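Rho-class glutathione S-transferase (Laternula elliptica, PDB 3QAV) probably joins glutathione to electrophilic compounds through its sulfur, as a dimeric cytosolic enzyme of the glutathione S-transferase superfamily. Local coordinates at residues Pro106-Asp111 / Lys117-Met122; Ser129-Glu134 / His159-His164; Val29-Gly34 / Lys40-Leu45; Asn214-Met217 / Thr221-Lys224. One frame throughout, in Å; residues are numbered along the deposited sequence.

In the fold
The four contacts run from the glutathione-binding domain into the helical domain. Contact 3 sits nearest the glutathione site, where the side chain of Val41 comes about 4 Å from that of Ser91, a residue that binds glutathione; in contact 1 the side chain of Met122 is about 9 Å from that of Ser91. Contact 1 touches contact 3 through Leu107 CD1 and Val44 CG1, 4.0 Å apart. Contact 4 also touches helix 36-47: Leu43 CD2 lies 4.0 Å from Ile222 CD1, and the two contact centres are about 14 Å apart. Contact 2 stands alone, its centre about 22 Å from that of contact 1, yet both reach the second subunit.

Contact 1 of 4, residues Pro106-Asp111 / Lys117-Met122; sequences PLFPSD and KVYQRM
Phe108 plugs the loop 106-111 against the middle turns of helix 112-124, the helix that follows it, in the helical domain of the glutathione S-transferase fold. From CB the side chain leaves with CG beside the backbone N and anti to the carbonyl carbon (chi1 -78°), which swings the ring toward the helix. CD2 comes first, 3.8 Å from Val118 CG1. Next along the ring, CE2 settles over one face of Tyr119, offset toward its rim, and lies 3.3 Å from Tyr119 CE2. The two rings meet obliquely, their planes 49° apart. Next in the chain, Pro109 CD lies 3.9 Å from Val118 CG2.

Tyr119 also reaches across to the other subunit, its OH hydrogen-bonded to Glu100 OE2 of the second subunit. A serine in place of Tyr119 would probably take away the ring face under Phe108 CE2 and leave Glu100 of the second subunit without its phenol partner. Met183 from helix 183-197 packs on both Phe108 and Met122. The tip of the Phe108 ring makes an oblique Met-aromatic contact, with CZ 3.5 Å from Met122 SD.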
loop_
_atom_site.group_PDB
_atom_site.type_symbol
_atom_site.label_atom_id
_atom_site.label_comp_id
_atom_site.label_asym_id
_atom_site.label_seq_id
_atom_site.Cartn_x
_atom_site.Cartn_y
_atom_site.Cartn_z
ATOM N N PRO A 106 2.246 9.455 20.791
ATOM C CA PRO A 106 2.876 9.182 19.493
ATOM C C PRO A 106 3.241 7.730 19.184
ATOM O O PRO A 106 3.849 7.043 20.000
ATOM C CB PRO A 106 4.107 10.095 19.509
ATOM C CG PRO A 106 4.456 10.153 20.960
ATOM C CD PRO A 106 3.103 10.334 21.609
ATOM N N LEU A 107 2.858 7.271 17.994
ATOM C CA LEU A 107 3.173 5.917 17.560
ATOM C C LEU A 107 4.408 5.958 16.670
ATOM O O LEU A 107 4.767 4.964 16.036
ATOM C CB LEU A 107 1.988 5.289 16.811
ATOM C CG LEU A 107 0.769 5.003 17.703
ATOM C CD1 LEU A 107 -0.332 4.296 16.915
ATOM C CD2 LEU A 107 1.203 4.133 18.885
ATOM N N PHE A 108 5.038 7.128 16.613
ATOM C CA PHE A 108 6.270 7.330 15.854
ATOM C C PHE A 108 7.265 8.028 16.789
ATOM O O PHE A 108 6.873 8.877 17.598
ATOM C CB PHE A 108 6.063 8.263 14.658
ATOM C CG PHE A 108 5.399 7.630 13.472
ATOM C CD1 PHE A 108 4.016 7.572 13.378
ATOM C CD2 PHE A 108 6.164 7.155 12.413
ATOM C CE1 PHE A 108 3.399 7.058 12.245
ATOM C CE2 PHE A 108 5.562 6.638 11.276
ATOM C CZ PHE A 108 4.170 6.590 11.189
ATOM N N PRO A 109 8.558 7.668 16.709
ATOM C CA PRO A 109 9.541 8.327 17.575
ATOM C C PRO A 109 9.762 9.720 16.981
ATOM O O PRO A 109 9.183 10.039 15.945
ATOM C CB PRO A 109 10.765 7.425 17.451
ATOM C CG PRO A 109 10.634 6.877 16.060
ATOM C CD PRO A 109 9.171 6.537 15.991
ATOM N N SER A 110 10.591 10.544 17.607
ATOM C CA SER A 110 10.804 11.899 17.087
ATOM C C SER A 110 11.933 12.014 16.065
ATOM O O SER A 110 11.865 12.826 15.142
ATOM C CB SER A 110 11.051 12.881 18.243
ATOM O OG SER A 110 12.234 12.561 18.959
ATOM N N ASP A 111 12.966 11.198 16.217
ATOM C CA ASP A 111 14.091 11.249 15.297
ATOM C C ASP A 111 13.666 10.834 13.891
ATOM O O ASP A 111 13.210 9.708 13.660
ATOM C CB ASP A 111 15.223 10.353 15.810
ATOM C CG ASP A 111 16.475 10.435 14.956
ATOM O OD1 ASP A 111 17.562 10.125 15.483
ATOM O OD2 ASP A 111 16.382 10.794 13.765
ATOM N N LYS A 117 12.662 4.395 9.379
ATOM C CA LYS A 117 12.640 2.941 9.491
ATOM C C LYS A 117 11.241 2.436 9.865
ATOM O O LYS A 117 10.842 1.356 9.431
ATOM C CB LYS A 117 13.672 2.459 10.514
ATOM C CG LYS A 117 13.547 0.982 10.871
ATOM C CD LYS A 117 13.661 0.087 9.649
ATOM C CE LYS A 117 15.055 0.165 9.047
ATOM N NZ LYS A 117 16.085 -0.189 10.064
ATOM N N VAL A 118 10.501 3.210 10.663
ATOM C CA VAL A 118 9.140 2.820 11.040
ATOM C C VAL A 118 8.281 2.815 9.768
ATOM O O VAL A 118 7.566 1.851 9.499
ATOM C CB VAL A 118 8.532 3.788 12.096
ATOM C CG1 VAL A 118 7.060 3.465 12.324
ATOM C CG2 VAL A 118 9.298 3.660 13.428
ATOM N N TYR A 119 8.366 3.891 8.985
ATOM C CA TYR A 119 7.637 3.992 7.719
ATOM C C TYR A 119 8.052 2.817 6.821
ATOM O O TYR A 119 7.213 2.172 6.204
ATOM C CB TYR A 119 7.968 5.313 7.008
ATOM C CG TYR A 119 7.267 6.552 7.554
ATOM C CD1 TYR A 119 7.988 7.716 7.836
ATOM C CD2 TYR A 119 5.879 6.583 7.724
ATOM C CE1 TYR A 119 7.349 8.882 8.271
ATOM C CE2 TYR A 119 5.222 7.751 8.155
ATOM C CZ TYR A 119 5.963 8.892 8.424
ATOM O OH TYR A 119 5.325 10.041 8.839
ATOM N N GLN A 120 9.348 2.533 6.748
ATOM C CA GLN A 120 9.809 1.418 5.920
ATOM C C GLN A 120 9.089 0.118 6.296
ATOM O O GLN A 120 8.517 -0.556 5.432
ATOM C CB GLN A 120 11.326 1.223 6.059
ATOM C CG GLN A 120 11.843 -0.117 5.517
ATOM C CD GLN A 120 11.760 -0.248 3.994
ATOM O OE1 GLN A 120 11.733 -1.363 3.452
ATOM N NE2 GLN A 120 11.740 0.883 3.301
ATOM N N ARG A 121 9.111 -0.233 7.578
ATOM C CA ARG A 121 8.459 -1.465 8.029
ATOM C C ARG A 121 6.946 -1.458 7.763
ATOM O O ARG A 121 6.400 -2.446 7.287
ATOM C CB ARG A 121 8.746 -1.694 9.514
ATOM C CG ARG A 121 10.228 -1.953 9.828
ATOM C CD ARG A 121 10.671 -3.359 9.412
ATOM N NE ARG A 121 11.219 -3.441 8.061
ATOM C CZ ARG A 121 12.514 -3.369 7.758
ATOM N NH1 ARG A 121 12.905 -3.459 6.488
ATOM N NH2 ARG A 121 13.421 -3.213 8.717
ATOM N N MET A 122 6.281 -0.345 8.062
ATOM C CA MET A 122 4.841 -0.219 7.831
ATOM C C MET A 122 4.418 -0.640 6.422
ATOM O O MET A 122 3.629 -1.570 6.241
ATOM C CB MET A 122 4.391 1.234 8.024
ATOM C CG MET A 122 4.298 1.712 9.447
ATOM S SD MET A 122 4.157 3.514 9.478
ATOM C CE MET A 122 2.673 3.765 8.511
#

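Contact 2 of 4, residues Ser129-Glu134 / His159-His164; sequences STNVME and HVELGH
Asn131 and Val132 face Glu161 and Leu162 side by side, one pair polar and the other apolar. The apolar pair is the tight part. Val132 CG2 stands 3.2 Å from Leu162 CD1, closer than ordinary van der Waals contact; the two buried side chains are in contact, but the exact spacing is doubtful. The same CG2 also rests against Glu161 CG at 4.0 Å, the valine crossing the aliphatic part of the glutamate at about a right angle.

Toward the solvent side, where Asn131 is partly exposed and neighbouring Thr130 and Val160 are exposed, packing gives way to a hydrogen bond. Asn131 ND2 donates to Glu161 OE1 over 2.7 Å, with an N-H...O angle of 151°. The acceptor lies in the plane of the amide, but ND2 approaches from the anti side of the carboxylate and 34° out of its plane. Glu161 gets there by extending CG anti to its backbone N and then bending at chi2, which turns the carboxylate across the end of the asparagine.

The other oxygen, Glu161 OE2, takes a hydrogen bond from Trp165 NE1 and a salt bridge from Arg75 NH1 of the second subunit; together these partners would favour a charged, fixed carboxylate. The arrangement belongs to the helical bundle of the glutathione S-transferase C-terminal domain, at the point where helices 126-131 and 148-172 pack beside the dimer interface.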
loop_
_atom_site.group_PDB
_atom_site.type_symbol
_atom_site.label_atom_id
_atom_site.label_comp_id
_atom_site.label_asym_id
_atom_site.label_seq_id
_atom_site.Cartn_x
_atom_site.Cartn_y
_atom_site.Cartn_z
ATOM N N SER A 129 0.922 -9.809 2.501
ATOM C CA SER A 129 -0.356 -10.120 1.875
ATOM C C SER A 129 -0.109 -10.845 0.558
ATOM O O SER A 129 -0.660 -11.908 0.307
ATOM C CB SER A 129 -1.143 -8.838 1.581
ATOM O OG SER A 129 -1.481 -8.146 2.766
ATOM N N THR A 130 0.736 -10.259 -0.277
ATOM C CA THR A 130 1.033 -10.829 -1.579
ATOM C C THR A 130 1.804 -12.145 -1.563
ATOM O O THR A 130 1.401 -13.108 -2.213
ATOM C CB THR A 130 1.807 -9.826 -2.441
ATOM O OG1 THR A 130 3.057 -9.524 -1.812
ATOM C CG2 THR A 130 1.006 -8.544 -2.602
ATOM N N ASN A 131 2.904 -12.200 -0.821
ATOM C CA ASN A 131 3.715 -13.412 -0.796
ATOM C C ASN A 131 3.242 -14.520 0.137
ATOM O O ASN A 131 3.494 -15.693 -0.123
ATOM C CB ASN A 131 5.171 -13.060 -0.486
ATOM C CG ASN A 131 5.738 -12.044 -1.458
ATOM O OD1 ASN A 131 5.420 -12.069 -2.647
ATOM N ND2 ASN A 131 6.588 -11.148 -0.960
ATOM N N VAL A 132 2.557 -14.167 1.219
ATOM C CA VAL A 132 2.088 -15.193 2.140
ATOM C C VAL A 132 0.623 -15.567 1.956
ATOM O O VAL A 132 0.297 -16.745 1.829
ATOM C CB VAL A 132 2.295 -14.783 3.608
ATOM C CG1 VAL A 132 1.836 -15.898 4.519
ATOM C CG2 VAL A 132 3.752 -14.476 3.863
ATOM N N MET A 133 -0.264 -14.578 1.936
ATOM C CA MET A 133 -1.686 -14.870 1.791
ATOM C C MET A 133 -2.062 -15.496 0.451
ATOM O O MET A 133 -3.142 -16.068 0.314
ATOM C CB MET A 133 -2.523 -13.610 2.034
ATOM C CG MET A 133 -2.318 -12.988 3.412
ATOM S SD MET A 133 -2.177 -14.196 4.758
ATOM C CE MET A 133 -3.901 -14.736 4.938
ATOM N N GLU A 134 -1.172 -15.397 -0.533
ATOM C CA GLU A 134 -1.430 -15.979 -1.847
ATOM C C GLU A 134 -1.430 -17.503 -1.752
ATOM O O GLU A 134 -2.055 -18.188 -2.561
ATOM C CB GLU A 134 -0.367 -15.524 -2.853
ATOM C CG GLU A 134 -0.862 -14.494 -3.865
ATOM C CD GLU A 134 -1.791 -15.094 -4.911
ATOM O OE1 GLU A 134 -1.324 -15.934 -5.713
ATOM O OE2 GLU A 134 -2.989 -14.729 -4.931
ATOM N N HIS A 159 7.806 -18.652 2.647
ATOM C CA HIS A 159 8.901 -18.856 3.583
ATOM C C HIS A 159 9.957 -17.771 3.437
ATOM O O HIS A 159 10.535 -17.323 4.429
ATOM C CB HIS A 159 9.523 -20.241 3.374
ATOM C CG HIS A 159 8.683 -21.365 3.902
ATOM N ND1 HIS A 159 8.968 -22.689 3.654
ATOM C CD2 HIS A 159 7.582 -21.361 4.691
ATOM C CE1 HIS A 159 8.081 -23.454 4.268
ATOM N NE2 HIS A 159 7.229 -22.672 4.905
ATOM N N VAL A 160 10.208 -17.339 2.204
ATOM C CA VAL A 160 11.195 -16.289 1.969
ATOM C C VAL A 160 10.733 -14.980 2.606
ATOM O O VAL A 160 11.487 -14.320 3.324
ATOM C CB VAL A 160 11.424 -16.056 0.464
ATOM C CG1 VAL A 160 12.320 -14.840 0.253
ATOM C CG2 VAL A 160 12.062 -17.291 -0.151
ATOM N N GLU A 161 9.486 -14.611 2.348
ATOM C CA GLU A 161 8.926 -13.391 2.911
ATOM C C GLU A 161 9.041 -13.379 4.437
ATOM O O GLU A 161 9.538 -12.416 5.025
ATOM C CB GLU A 161 7.466 -13.265 2.499
ATOM C CG GLU A 161 6.760 -12.032 3.034
ATOM C CD GLU A 161 7.392 -10.724 2.578
ATOM O OE1 GLU A 161 7.768 -10.608 1.389
ATOM O OE2 GLU A 161 7.493 -9.802 3.413
ATOM N N LEU A 162 8.580 -14.452 5.076
ATOM C CA LEU A 162 8.631 -14.549 6.532
ATOM C C LEU A 162 10.058 -14.439 7.061
ATOM O O LEU A 162 10.279 -13.939 8.162
ATOM C CB LEU A 162 7.994 -15.869 6.999
ATOM C CG LEU A 162 6.499 -15.867 7.350
ATOM C CD1 LEU A 162 5.725 -14.983 6.388
ATOM C CD2 LEU A 162 5.970 -17.294 7.321
ATOM N N GLY A 163 11.019 -14.906 6.268
ATOM C CA GLY A 163 12.414 -14.847 6.676
ATOM C C GLY A 163 12.849 -13.420 6.956
ATOM O O GLY A 163 13.561 -13.155 7.923
ATOM N N HIS A 164 12.402 -12.494 6.115
ATOM C CA HIS A 164 12.744 -11.087 6.276
ATOM C C HIS A 164 12.323 -10.579 7.641
ATOM O O HIS A 164 13.124 -9.998 8.374
ATOM C CB HIS A 164 12.064 -10.255 5.194
ATOM C CG HIS A 164 12.611 -10.488 3.821
ATOM N ND1 HIS A 164 11.806 -10.773 2.738
ATOM C CD2 HIS A 164 13.877 -10.438 3.344
ATOM C CE1 HIS A 164 12.553 -10.888 1.654
ATOM N NE2 HIS A 164 13.814 -10.689 1.995
#

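Contact 3 of 4, residues Val29-Gly34 / Lys40-Leu45; sequences VYWGSG and KVLLVL
Trp31 NE1 is hydrogen-bonded to Glu54 OE1 of strand 53-56, which limits how far the indole can rotate, while the same indole takes Leu42 of helix 36-47 on its face. Strand 28-31 and helix 36-47 are the first two elements of a beta-alpha-beta unit, completed by strand 53-56, in the thioredoxin-like N-terminal domain of the glutathione S-transferase fold. The chain runs back on itself here: the axes of the short segments 29-31 and 40-45 make an angle of 141° and come within 10.3 Å.

Everything that crosses is apolar. Val29 spreads its two methyls over the helix, CG1 lying 4.2 Å from Leu45 CD1 and CG2 4.3 Å from Val41 CG1. Two residues further along the strand, on the same side, Trp31 lays its indole flat against Leu42. Its CG sits between the backbone N and the carbonyl carbon (chi1 63°), a crowded placement that brings the indole under the Leu42 side chain. An alanine in place of Trp31 is likely to leave Glu54 without its indole partner and to open a gap against Leu42.

The glutathione site lies close by, with the side chain of Trp31 about 4 Å from that of Val78, a residue that binds glutathione. Leu42 makes a CH-pi contact in which CD1 stands 3.5 Å above the centre of the six-membered ring of Trp31, only 3° off its normal, while CD2 leans toward Trp31 NE1 at 3.9 Å.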
loop_
_atom_site.group_PDB
_atom_site.type_symbol
_atom_site.label_atom_id
_atom_site.label_comp_id
_atom_site.label_asym_id
_atom_site.label_seq_id
_atom_site.Cartn_x
_atom_site.Cartn_y
_atom_site.Cartn_z
ATOM N N VAL A 29 -16.176 4.661 13.914
ATOM C CA VAL A 29 -15.626 3.720 12.954
ATOM C C VAL A 29 -16.502 2.515 12.634
ATOM O O VAL A 29 -16.937 1.788 13.534
ATOM C CB VAL A 29 -14.245 3.221 13.428
ATOM C CG1 VAL A 29 -14.330 2.760 14.865
ATOM C CG2 VAL A 29 -13.764 2.088 12.542
ATOM N N TYR A 30 -16.772 2.331 11.341
ATOM C CA TYR A 30 -17.542 1.190 10.860
ATOM C C TYR A 30 -16.471 0.165 10.522
ATOM O O TYR A 30 -15.533 0.474 9.781
ATOM C CB TYR A 30 -18.309 1.520 9.574
ATOM C CG TYR A 30 -19.398 2.561 9.706
ATOM C CD1 TYR A 30 -19.096 3.921 9.673
ATOM C CD2 TYR A 30 -20.738 2.181 9.842
ATOM C CE1 TYR A 30 -20.103 4.884 9.769
ATOM C CE2 TYR A 30 -21.753 3.136 9.939
ATOM C CZ TYR A 30 -21.427 4.484 9.901
ATOM O OH TYR A 30 -22.417 5.433 9.977
ATOM N N TRP A 31 -16.601 -1.046 11.051
ATOM C CA TRP A 31 -15.604 -2.073 10.792
ATOM C C TRP A 31 -16.166 -3.478 10.933
ATOM O O TRP A 31 -17.247 -3.675 11.488
ATOM C CB TRP A 31 -14.424 -1.912 11.751
ATOM C CG TRP A 31 -14.802 -2.085 13.187
ATOM C CD1 TRP A 31 -15.341 -1.140 14.012
ATOM C CD2 TRP A 31 -14.640 -3.265 13.977
ATOM N NE1 TRP A 31 -15.517 -1.659 15.275
ATOM C CE2 TRP A 31 -15.096 -2.961 15.281
ATOM C CE3 TRP A 31 -14.154 -4.552 13.714
ATOM C CZ2 TRP A 31 -15.076 -3.898 16.320
ATOM C CZ3 TRP A 31 -14.136 -5.486 14.748
ATOM C CH2 TRP A 31 -14.593 -5.153 16.033
ATOM N N GLY A 32 -15.405 -4.453 10.450
ATOM C CA GLY A 32 -15.842 -5.836 10.516
ATOM C C GLY A 32 -14.803 -6.770 11.103
ATOM O O GLY A 32 -13.609 -6.454 11.143
ATOM N N SER A 33 -15.265 -7.934 11.548
ATOM C CA SER A 33 -14.401 -8.931 12.165
ATOM C C SER A 33 -13.477 -9.643 11.183
ATOM O O SER A 33 -13.899 -10.038 10.093
ATOM C CB SER A 33 -15.256 -9.966 12.909
ATOM O OG SER A 33 -14.450 -10.895 13.611
ATOM N N GLY A 34 -12.212 -9.791 11.585
ATOM C CA GLY A 34 -11.220 -10.482 10.772
ATOM C C GLY A 34 -10.413 -9.646 9.789
ATOM O O GLY A 34 -9.390 -10.106 9.276
ATOM N N LYS A 40 -6.093 -2.512 12.205
ATOM C CA LYS A 40 -5.095 -1.447 12.251
ATOM C C LYS A 40 -5.683 -0.208 12.913
ATOM O O LYS A 40 -5.085 0.381 13.824
ATOM C CB LYS A 40 -4.643 -1.081 10.834
ATOM C CG LYS A 40 -3.681 -2.061 10.177
ATOM C CD LYS A 40 -3.583 -1.810 8.667
ATOM C CE LYS A 40 -3.065 -0.413 8.335
ATOM N NZ LYS A 40 -3.020 -0.135 6.853
ATOM N N VAL A 41 -6.862 0.185 12.445
ATOM C CA VAL A 41 -7.544 1.357 12.971
ATOM C C VAL A 41 -7.899 1.235 14.458
ATOM O O VAL A 41 -7.680 2.171 15.227
ATOM C CB VAL A 41 -8.826 1.662 12.150
ATOM C CG1 VAL A 41 -9.570 2.843 12.761
ATOM C CG2 VAL A 41 -8.431 2.015 10.704
ATOM N N LEU A 42 -8.436 0.087 14.864
ATOM C CA LEU A 42 -8.813 -0.108 16.262
ATOM C C LEU A 42 -7.591 -0.057 17.175
ATOM O O LEU A 42 -7.660 0.474 18.287
ATOM C CB LEU A 42 -9.537 -1.443 16.439
ATOM C CG LEU A 42 -10.840 -1.630 15.638
ATOM C CD1 LEU A 42 -11.427 -3.009 15.934
ATOM C CD2 LEU A 42 -11.836 -0.531 16.001
ATOM N N LEU A 43 -6.477 -0.613 16.703
ATOM C CA LEU A 43 -5.247 -0.630 17.483
ATOM C C LEU A 43 -4.714 0.776 17.705
ATOM O O LEU A 43 -4.285 1.113 18.802
ATOM C CB LEU A 43 -4.180 -1.486 16.790
ATOM C CG LEU A 43 -4.315 -2.999 16.968
ATOM C CD1 LEU A 43 -3.146 -3.695 16.296
ATOM C CD2 LEU A 43 -4.330 -3.336 18.456
ATOM N N VAL A 44 -4.721 1.592 16.661
ATOM C CA VAL A 44 -4.246 2.969 16.794
ATOM C C VAL A 44 -5.107 3.722 17.810
ATOM O O VAL A 44 -4.587 4.409 18.679
ATOM C CB VAL A 44 -4.309 3.724 15.449
ATOM C CG1 VAL A 44 -4.020 5.209 15.668
ATOM C CG2 VAL A 44 -3.311 3.135 14.483
ATOM N N LEU A 45 -6.426 3.592 17.690
ATOM C CA LEU A 45 -7.342 4.260 18.608
ATOM C C LEU A 45 -7.120 3.814 20.056
ATOM O O LEU A 45 -7.049 4.640 20.960
ATOM C CB LEU A 45 -8.798 3.980 18.207
ATOM C CG LEU A 45 -9.329 4.652 16.935
ATOM C CD1 LEU A 45 -10.645 3.981 16.521
ATOM C CD2 LEU A 45 -9.524 6.148 17.177
#

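Contact 4 of 4, residues Asn214-Met217 / Thr221-Lys224; sequences NMMM and TIVK
Ile222 is pushed up against the end of the segment 214-217, and most of what it touches in 214-217 is backbone. The first group of contacts is carbon against carbonyl oxygen. Four carbons of Ile222 lie against Met216 O, CB the closest at 3.3 Å and CD1 the farthest at 3.8 Å. One residue on, Met217 O meets Val223 CG2 at 3.5 Å, so two successive carbonyls are each covered by a branched side chain. Val223 itself is exposed, which makes this the outer edge of the contact.

The second group is side chain on side chain, and it is looser. Met217 sets off away from the helix 220-224, but its chain bends at chi2 (-63°) and again at chi3, and its sulfur SD stands 4.2 Å from Ile222 CG2, the two side chains crossing at about a right angle. Met216 CE is 4.5 Å from Ile222 CD1. Phe189 of helix 183-197 packs on Met216, Met217 and Ile222 alike.

Ile222 also touches Leu43 of helix 36-47, and Thr221 OG1 is hydrogen-bonded to Glu47 OE1 of the same helix. The whole is a tight connection between the consecutive helices 207-217 and 220-224, set late in the chain where the helical domain of the glutathione S-transferase fold meets the glutathione-binding domain.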
loop_
_atom_site.group_PDB
_atom_site.type_symbol
_atom_site.label_atom_id
_atom_site.label_comp_id
_atom_site.label_asym_id
_atom_site.label_seq_id
_atom_site.Cartn_x
_atom_site.Cartn_y
_atom_site.Cartn_z
ATOM N N ASN A 214 3.491 -13.911 20.653
ATOM C CA ASN A 214 3.104 -14.167 22.035
ATOM C C ASN A 214 3.120 -12.894 22.864
ATOM O O ASN A 214 2.186 -12.634 23.615
ATOM C CB ASN A 214 4.037 -15.206 22.662
ATOM C CG ASN A 214 3.700 -16.615 22.232
ATOM O OD1 ASN A 214 4.555 -17.494 22.224
ATOM N ND2 ASN A 214 2.441 -16.840 21.884
ATOM N N MET A 215 4.180 -12.105 22.735
ATOM C CA MET A 215 4.265 -10.863 23.492
ATOM C C MET A 215 3.090 -9.955 23.150
ATOM O O MET A 215 2.404 -9.445 24.036
ATOM C CB MET A 215 5.564 -10.113 23.189
ATOM C CG MET A 215 5.491 -8.636 23.573
ATOM S SD MET A 215 6.943 -7.677 23.145
ATOM C CE MET A 215 6.688 -7.436 21.371
ATOM N N MET A 216 2.875 -9.756 21.854
ATOM C CA MET A 216 1.800 -8.897 21.377
ATOM C C MET A 216 0.415 -9.396 21.783
ATOM O O MET A 216 -0.461 -8.596 22.108
ATOM C CB MET A 216 1.893 -8.759 19.856
ATOM C CG MET A 216 3.095 -7.956 19.389
ATOM S SD MET A 216 2.955 -6.174 19.742
ATOM C CE MET A 216 2.174 -5.596 18.216
ATOM N N MET A 217 0.221 -10.712 21.762
ATOM C CA MET A 217 -1.063 -11.303 22.149
ATOM C C MET A 217 -1.391 -11.068 23.617
ATOM O O MET A 217 -2.533 -11.246 24.036
ATOM C CB MET A 217 -1.068 -12.804 21.883
ATOM C CG MET A 217 -1.413 -13.168 20.462
ATOM S SD MET A 217 -3.081 -12.654 20.031
ATOM C CE MET A 217 -4.038 -13.988 20.791
ATOM N N THR A 221 -4.229 -3.870 24.585
ATOM C CA THR A 221 -4.926 -3.288 23.439
ATOM C C THR A 221 -5.221 -4.322 22.356
ATOM O O THR A 221 -6.224 -4.213 21.645
ATOM C CB THR A 221 -4.115 -2.138 22.802
ATOM O OG1 THR A 221 -2.820 -2.619 22.418
ATOM C CG2 THR A 221 -3.958 -0.981 23.782
ATOM N N ILE A 222 -4.339 -5.309 22.213
ATOM C CA ILE A 222 -4.532 -6.357 21.218
ATOM C C ILE A 222 -5.625 -7.292 21.730
ATOM O O ILE A 222 -6.495 -7.712 20.970
ATOM C CB ILE A 222 -3.229 -7.190 20.958
ATOM C CG1 ILE A 222 -2.277 -6.441 20.011
ATOM C CG2 ILE A 222 -3.577 -8.516 20.287
ATOM C CD1 ILE A 222 -1.606 -5.243 20.618
ATOM N N VAL A 223 -5.577 -7.614 23.020
ATOM C CA VAL A 223 -6.585 -8.484 23.616
ATOM C C VAL A 223 -7.966 -7.891 23.367
ATOM O O VAL A 223 -8.905 -8.605 23.018
ATOM C CB VAL A 223 -6.384 -8.625 25.144
ATOM C CG1 VAL A 223 -7.517 -9.454 25.746
ATOM C CG2 VAL A 223 -5.049 -9.279 25.428
ATOM N N LYS A 224 -8.071 -6.575 23.546
ATOM C CA LYS A 224 -9.321 -5.851 23.352
ATOM C C LYS A 224 -9.798 -5.811 21.899
ATOM O O LYS A 224 -10.988 -5.646 21.633
ATOM C CB LYS A 224 -9.178 -4.408 23.844
ATOM C CG LYS A 224 -8.894 -4.256 25.324
ATOM C CD LYS A 224 -8.923 -2.781 25.734
ATOM C CE LYS A 224 -8.983 -2.611 27.247
ATOM N NZ LYS A 224 -7.826 -3.255 27.928
#